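Local coordinates for protein predicted component of a thermophile-specific DNA repair system, contains a RAMP domain (PDB 4N0L) that binds crRNA as the RAMP protein Csm3 of type III-A CRISPR antiviral defence, and may also have endonuclease activity, at residues E13-T18 against E269-A274; T18-G23 against R263-V268. All blocks are in the same frame, centred on the assembly; numbering follows the deposited sequence.

Interaction 1 (E13-T18 against E269-A274); sequences EIRLRT and EFRIAA
Glu13 and Arg271 face each other as a hydrogen-bonded antiparallel pair: Glu13 N gives to Arg271 O at 2.9 Å, and Arg271 N returns the bond to Glu13 O. Arg15 and Glu269 repeat the pattern two residues on, Arg15 O taking the bond from Glu269 N at 2.7 Å. Between them Ile14 and Phe270 form a non-hydrogen-bonded pair, where Ile14 CA lies 3.3 Å from Glu269 O, a CA-H...O contact.

Charge gathers on the face that carries Glu13, Arg15, Glu269 and Arg271. The Arg271 guanidinium takes Glu269 OE1 side-on with two nitrogens, NE at 3.0 Å and NH2 more loosely, and the oxygen lies in its plane. The other carboxylate oxygen, Glu269 OE2, makes a salt bridge to Arg15 NH1 at 3.2 Å. Arg15 is extended from CG to NE, with CG anti to the backbone N (chi1 -179°), which lays the chain beside Glu269 and brings CD over one face of the Arg271 guanidinium. One glutamate thus holds two arginines whose like charges it probably offsets, and Arg17 crosses its end with CD 3.3 Å from Glu269 OE2. Glu13 turns its carboxylate to Thr306 and Arg223.

Apolar packing occupies the other face, where Ile14 CG1 rests 3.8 Å from Phe270 CE2, the two side chains running alongside. Leu226 packs on both, and Leu249 and Val252 of helix 238-255 on Phe270, a setting suited to a branched aliphatic and an aromatic. Strand 7-16, at the centre of the five-stranded antiparallel sheet, and its neighbour 268-278 belong to an RRM-like (ferredoxin-like) RAMP core.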
loop_
_atom_site.group_PDB
_atom_site.type_symbol
_atom_site.label_atom_id
_atom_site.label_comp_id
_atom_site.label_asym_id
_atom_site.label_seq_id
_atom_site.Cartn_x
_atom_site.Cartn_y
_atom_site.Cartn_z
ATOM N N GLU A 13 -11.548 3.839 7.769
ATOM C CA GLU A 13 -11.574 2.514 8.373
ATOM C C GLU A 13 -11.766 1.408 7.344
ATOM O O GLU A 13 -12.187 1.647 6.209
ATOM C CB GLU A 13 -12.678 2.427 9.435
ATOM C CG GLU A 13 -14.092 2.518 8.883
ATOM C CD GLU A 13 -15.162 2.428 9.964
ATOM O OE1 GLU A 13 -16.351 2.301 9.605
ATOM O OE2 GLU A 13 -14.818 2.494 11.165
ATOM N N ILE A 14 -11.423 0.192 7.752
ATOM C CA ILE A 14 -11.635 -0.987 6.932
ATOM C C ILE A 14 -12.891 -1.715 7.395
ATOM O O ILE A 14 -12.997 -2.088 8.561
ATOM C CB ILE A 14 -10.440 -1.955 7.001
ATOM C CG1 ILE A 14 -9.142 -1.243 6.618
ATOM C CG2 ILE A 14 -10.691 -3.177 6.122
ATOM C CD1 ILE A 14 -7.898 -2.041 6.943
ATOM N N ARG A 15 -13.845 -1.904 6.492
ATOM C CA ARG A 15 -15.012 -2.723 6.796
ATOM C C ARG A 15 -14.903 -4.077 6.114
ATOM O O ARG A 15 -14.613 -4.153 4.923
ATOM C CB ARG A 15 -16.308 -2.037 6.365
ATOM C CG ARG A 15 -17.544 -2.867 6.693
ATOM C CD ARG A 15 -18.828 -2.235 6.193
ATOM N NE ARG A 15 -19.972 -3.107 6.443
ATOM C CZ ARG A 15 -20.402 -4.034 5.594
ATOM N NH1 ARG A 15 -19.789 -4.207 4.431
ATOM N NH2 ARG A 15 -21.448 -4.787 5.906
ATOM N N LEU A 16 -15.113 -5.147 6.875
ATOM C CA LEU A 16 -15.154 -6.484 6.296
ATOM C C LEU A 16 -16.519 -6.774 5.678
ATOM O O LEU A 16 -17.544 -6.655 6.347
ATOM C CB LEU A 16 -14.827 -7.543 7.352
ATOM C CG LEU A 16 -13.385 -7.581 7.857
ATOM C CD1 LEU A 16 -13.344 -8.065 9.291
ATOM C CD2 LEU A 16 -12.526 -8.468 6.968
ATOM N N ARG A 17 -16.529 -7.154 4.404
ATOM C CA ARG A 17 -17.762 -7.567 3.743
ATOM C C ARG A 17 -18.063 -9.024 4.069
ATOM O O ARG A 17 -19.205 -9.467 3.975
ATOM C CB ARG A 17 -17.678 -7.366 2.227
ATOM C CG ARG A 17 -17.215 -5.985 1.801
ATOM C CD ARG A 17 -17.710 -5.629 0.403
ATOM N NE ARG A 17 -17.038 -6.395 -0.644
ATOM C CZ ARG A 17 -17.497 -7.534 -1.153
ATOM N NH1 ARG A 17 -18.642 -8.043 -0.719
ATOM N NH2 ARG A 17 -16.815 -8.161 -2.102
ATOM N N THR A 18 -17.025 -9.768 4.440
ATOM C CA THR A 18 -17.187 -11.147 4.885
ATOM C C THR A 18 -16.499 -11.343 6.226
ATOM O O THR A 18 -15.534 -10.649 6.544
ATOM C CB THR A 18 -16.606 -12.160 3.871
ATOM O OG1 THR A 18 -15.208 -11.905 3.678
ATOM C CG2 THR A 18 -17.329 -12.064 2.536
ATOM N N GLU A 269 -13.672 -3.309 2.561
ATOM C CA GLU A 269 -13.896 -1.991 1.991
ATOM C C GLU A 269 -12.970 -1.007 2.682
ATOM O O GLU A 269 -12.882 -0.995 3.911
ATOM C CB GLU A 269 -15.343 -1.543 2.182
ATOM C CG GLU A 269 -16.396 -2.432 1.552
ATOM C CD GLU A 269 -17.792 -2.103 2.061
ATOM O OE1 GLU A 269 -17.932 -1.118 2.818
ATOM O OE2 GLU A 269 -18.746 -2.831 1.713
ATOM N N PHE A 270 -12.282 -0.178 1.908
ATOM C CA PHE A 270 -11.518 0.914 2.496
ATOM C C PHE A 270 -12.337 2.197 2.462
ATOM O O PHE A 270 -12.424 2.864 1.432
ATOM C CB PHE A 270 -10.187 1.106 1.767
ATOM C CG PHE A 270 -9.258 -0.066 1.892
ATOM C CD1 PHE A 270 -9.206 -1.038 0.905
ATOM C CD2 PHE A 270 -8.443 -0.203 3.007
ATOM C CE1 PHE A 270 -8.354 -2.120 1.022
ATOM C CE2 PHE A 270 -7.589 -1.283 3.132
ATOM C CZ PHE A 270 -7.543 -2.245 2.138
ATOM N N ARG A 271 -12.924 2.546 3.600
ATOM C CA ARG A 271 -13.757 3.736 3.684
ATOM C C ARG A 271 -12.885 4.901 4.126
ATOM O O ARG A 271 -12.565 5.043 5.304
ATOM C CB ARG A 271 -14.921 3.520 4.653
ATOM C CG ARG A 271 -15.931 2.491 4.166
ATOM C CD ARG A 271 -17.005 2.200 5.202
ATOM N NE ARG A 271 -18.020 1.289 4.675
ATOM C CZ ARG A 271 -19.308 1.327 4.999
ATOM N NH1 ARG A 271 -19.756 2.226 5.867
ATOM N NH2 ARG A 271 -20.153 0.455 4.461
ATOM N N ILE A 272 -12.491 5.723 3.162
ATOM C CA ILE A 272 -11.516 6.775 3.402
ATOM C C ILE A 272 -12.212 8.125 3.501
ATOM O O ILE A 272 -12.738 8.641 2.514
ATOM C CB ILE A 272 -10.452 6.808 2.293
ATOM C CG1 ILE A 272 -9.752 5.449 2.205
ATOM C CG2 ILE A 272 -9.452 7.923 2.548
ATOM C CD1 ILE A 272 -8.885 5.276 0.974
ATOM N N ALA A 273 -12.213 8.689 4.703
ATOM C CA ALA A 273 -12.976 9.897 4.984
ATOM C C ALA A 273 -12.232 11.169 4.585
ATOM O O ALA A 273 -12.857 12.167 4.217
ATOM C CB ALA A 273 -13.338 9.948 6.460
ATOM N N ALA A 274 -10.905 11.136 4.641
ATOM C CA ALA A 274 -10.128 12.338 4.372
ATOM C C ALA A 274 -8.676 12.063 3.997
ATOM O O ALA A 274 -8.086 11.065 4.415
ATOM C CB ALA A 274 -10.176 13.264 5.577
HETATM O O HOH W 1 -20.782 -4.623 2.239
#

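Interaction 2 (T18-G23 against R263-V268)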
loop_
_atom_site.group_PDB
_atom_site.type_symbol
_atom_site.label_atom_id
_atom_site.label_comp_id
_atom_site.label_asym_id
_atom_site.label_seq_id
_atom_site.Cartn_x
_atom_site.Cartn_y
_atom_site.Cartn_z
ATOM N N THR A 18 -17.025 -9.768 4.440
ATOM C CA THR A 18 -17.187 -11.147 4.885
ATOM C C THR A 18 -16.499 -11.343 6.226
ATOM O O THR A 18 -15.534 -10.649 6.544
ATOM C CB THR A 18 -16.606 -12.160 3.871
ATOM O OG1 THR A 18 -15.208 -11.905 3.678
ATOM C CG2 THR A 18 -17.329 -12.064 2.536
ATOM N N GLY A 19 -16.989 -12.294 7.012
ATOM C CA GLY A 19 -16.330 -12.637 8.256
ATOM C C GLY A 19 -15.109 -13.488 7.979
ATOM O O GLY A 19 -14.984 -14.061 6.897
ATOM N N THR A 20 -14.202 -13.574 8.948
ATOM C CA THR A 20 -12.993 -14.377 8.780
ATOM C C THR A 20 -12.642 -15.164 10.034
ATOM O O THR A 20 -13.079 -14.832 11.136
ATOM C CB THR A 20 -11.754 -13.514 8.414
ATOM O OG1 THR A 20 -11.419 -12.659 9.513
ATOM C CG2 THR A 20 -12.003 -12.673 7.170
ATOM N N ARG A 21 -11.849 -16.213 9.849
ATOM C CA ARG A 21 -11.187 -16.887 10.959
ATOM C C ARG A 21 -10.097 -15.981 11.529
ATOM O O ARG A 21 -9.747 -14.966 10.926
ATOM C CB ARG A 21 -10.599 -18.226 10.498
ATOM C CG ARG A 21 -9.255 -18.095 9.779
ATOM C CD ARG A 21 -8.482 -19.413 9.676
ATOM N NE ARG A 21 -8.260 -20.051 10.971
ATOM C CZ ARG A 21 -8.953 -21.086 11.433
ATOM N NH1 ARG A 21 -9.929 -21.616 10.707
ATOM N NH2 ARG A 21 -8.670 -21.594 12.625
ATOM N N ILE A 22 -9.577 -16.339 12.698
ATOM C CA ILE A 22 -8.486 -15.589 13.305
ATOM C C ILE A 22 -7.191 -16.389 13.241
ATOM O O ILE A 22 -7.080 -17.452 13.853
ATOM C CB ILE A 22 -8.793 -15.220 14.766
ATOM C CG1 ILE A 22 -10.046 -14.346 14.837
ATOM C CG2 ILE A 22 -7.610 -14.495 15.392
ATOM C CD1 ILE A 22 -10.504 -14.044 16.248
ATOM N N GLY A 23 -6.215 -15.884 12.490
ATOM C CA GLY A 23 -4.950 -16.579 12.346
ATOM C C GLY A 23 -5.073 -17.656 11.285
ATOM O O GLY A 23 -6.011 -17.638 10.487
ATOM N N ARG A 263 -9.244 -18.940 -4.171
ATOM C CA ARG A 263 -9.797 -17.597 -4.299
ATOM C C ARG A 263 -9.309 -16.683 -3.181
ATOM O O ARG A 263 -8.599 -17.114 -2.270
ATOM C CB ARG A 263 -11.330 -17.643 -4.308
ATOM C CG ARG A 263 -11.932 -18.264 -3.060
ATOM C CD ARG A 263 -13.359 -18.769 -3.268
ATOM N NE ARG A 263 -14.359 -17.704 -3.209
ATOM C CZ ARG A 263 -15.316 -17.519 -4.114
ATOM N NH1 ARG A 263 -15.415 -18.333 -5.156
ATOM N NH2 ARG A 263 -16.181 -16.524 -3.973
ATOM N N GLY A 264 -9.683 -15.413 -3.273
ATOM C CA GLY A 264 -9.341 -14.440 -2.256
ATOM C C GLY A 264 -9.990 -14.756 -0.925
ATOM O O GLY A 264 -10.949 -15.524 -0.853
ATOM N N TYR A 265 -9.464 -14.153 0.133
ATOM C CA TYR A 265 -9.976 -14.389 1.474
ATOM C C TYR A 265 -9.994 -13.091 2.272
ATOM O O TYR A 265 -8.999 -12.364 2.309
ATOM C CB TYR A 265 -9.131 -15.446 2.189
ATOM C CG TYR A 265 -9.686 -15.878 3.526
ATOM C CD1 TYR A 265 -10.653 -16.871 3.607
ATOM C CD2 TYR A 265 -9.239 -15.298 4.708
ATOM C CE1 TYR A 265 -11.164 -17.272 4.826
ATOM C CE2 TYR A 265 -9.744 -15.692 5.933
ATOM C CZ TYR A 265 -10.707 -16.680 5.985
ATOM O OH TYR A 265 -11.215 -17.079 7.199
ATOM N N GLY A 266 -11.128 -12.802 2.902
ATOM C CA GLY A 266 -11.278 -11.578 3.667
ATOM C C GLY A 266 -11.634 -10.392 2.793
ATOM O O GLY A 266 -10.777 -9.574 2.460
ATOM N N ARG A 267 -12.906 -10.295 2.425
ATOM C CA ARG A 267 -13.374 -9.215 1.565
ATOM C C ARG A 267 -13.493 -7.932 2.384
ATOM O O ARG A 267 -14.052 -7.943 3.481
ATOM C CB ARG A 267 -14.724 -9.574 0.932
ATOM C CG ARG A 267 -14.749 -10.918 0.199
ATOM C CD ARG A 267 -13.776 -10.971 -0.974
ATOM N NE ARG A 267 -13.632 -12.329 -1.497
ATOM C CZ ARG A 267 -12.889 -12.656 -2.551
ATOM N NH1 ARG A 267 -12.219 -11.723 -3.211
ATOM N NH2 ARG A 267 -12.821 -13.921 -2.947
ATOM N N VAL A 268 -12.964 -6.829 1.863
ATOM C CA VAL A 268 -12.920 -5.592 2.639
ATOM C C VAL A 268 -13.278 -4.350 1.837
ATOM O O VAL A 268 -13.201 -4.334 0.608
ATOM C CB VAL A 268 -11.518 -5.348 3.265
ATOM C CG1 VAL A 268 -11.154 -6.450 4.253
ATOM C CG2 VAL A 268 -10.458 -5.196 2.175
#
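Tyr265 OH accepts the backbone N-H of Arg21 at 2.9 Å, in an almost straight bond of 173° that reaches the phenol near the plane of its ring. The tyrosine can span the gap because its CG stands anti to the backbone N (chi1 -173°), carrying the long, rigid ring away from its own strand to the opposite segment. The hydroxyl at the end of that ring thus satisfies a main-chain donor of the other segment.

The aliphatic base of Arg21 flanks the same oxygen, with Arg21 CG 3.4 Å from Tyr265 OH, while its bent chain leads the guanidinium away from the segment 263-268. Thr20 adds its carbons from an oblique direction: Thr20 CB lies 3.9 Å from Tyr265 CE2. Its methyl CG2 also settles 3.7 Å from Gly266 CA, and Thr20 OG1 donates to the carbonyl O of the next residue, Arg21. Glycine suits position 266 because its backbone conformation would jam a CB against the preceding carbonyl O.

A second polar link lies nearer the sheet. Arg267 N donates to Thr18 OG1 at 3.1 Å; OG1 sits between the backbone N and the carbonyl carbon (chi1 59°), which points it at that N-H. Alongside, Thr18 CG2 packs 3.7 Å from Arg267 CG, so a small side chain offers both an acceptor and a methyl.

Asn36 touches Tyr265 and bonds the carbonyl of Arg21. Two side-chain-to-backbone bonds join the segment just after strand 7-16, with its short strand 20-21, to strand 264-265 and the bend that leads into strand 268-278, at one end of the RRM-like RAMP sheet.

Interaction 2 continues interaction 1 past the end of the sheet: Thr18 belongs to both, their centres are 14 Å apart, and along the chain 18-23 with 263-268 is nested inside the span closed by 13-18 with 269-274. The junction is held by a probable hydrogen bond from Arg17 N to Arg267 O at 2.8 Å and by Val268, whose CG1 packs 3.7 Å from Leu16 CD2. Regular backbone pairing in interaction 1 thereby gives way to the side-chain-to-backbone bonds of interaction 2, as the two segments diverge. Both contacts lie away from the zinc site of His86, Cys88, Cys115 and Cys118, and join parts of the RAMP core.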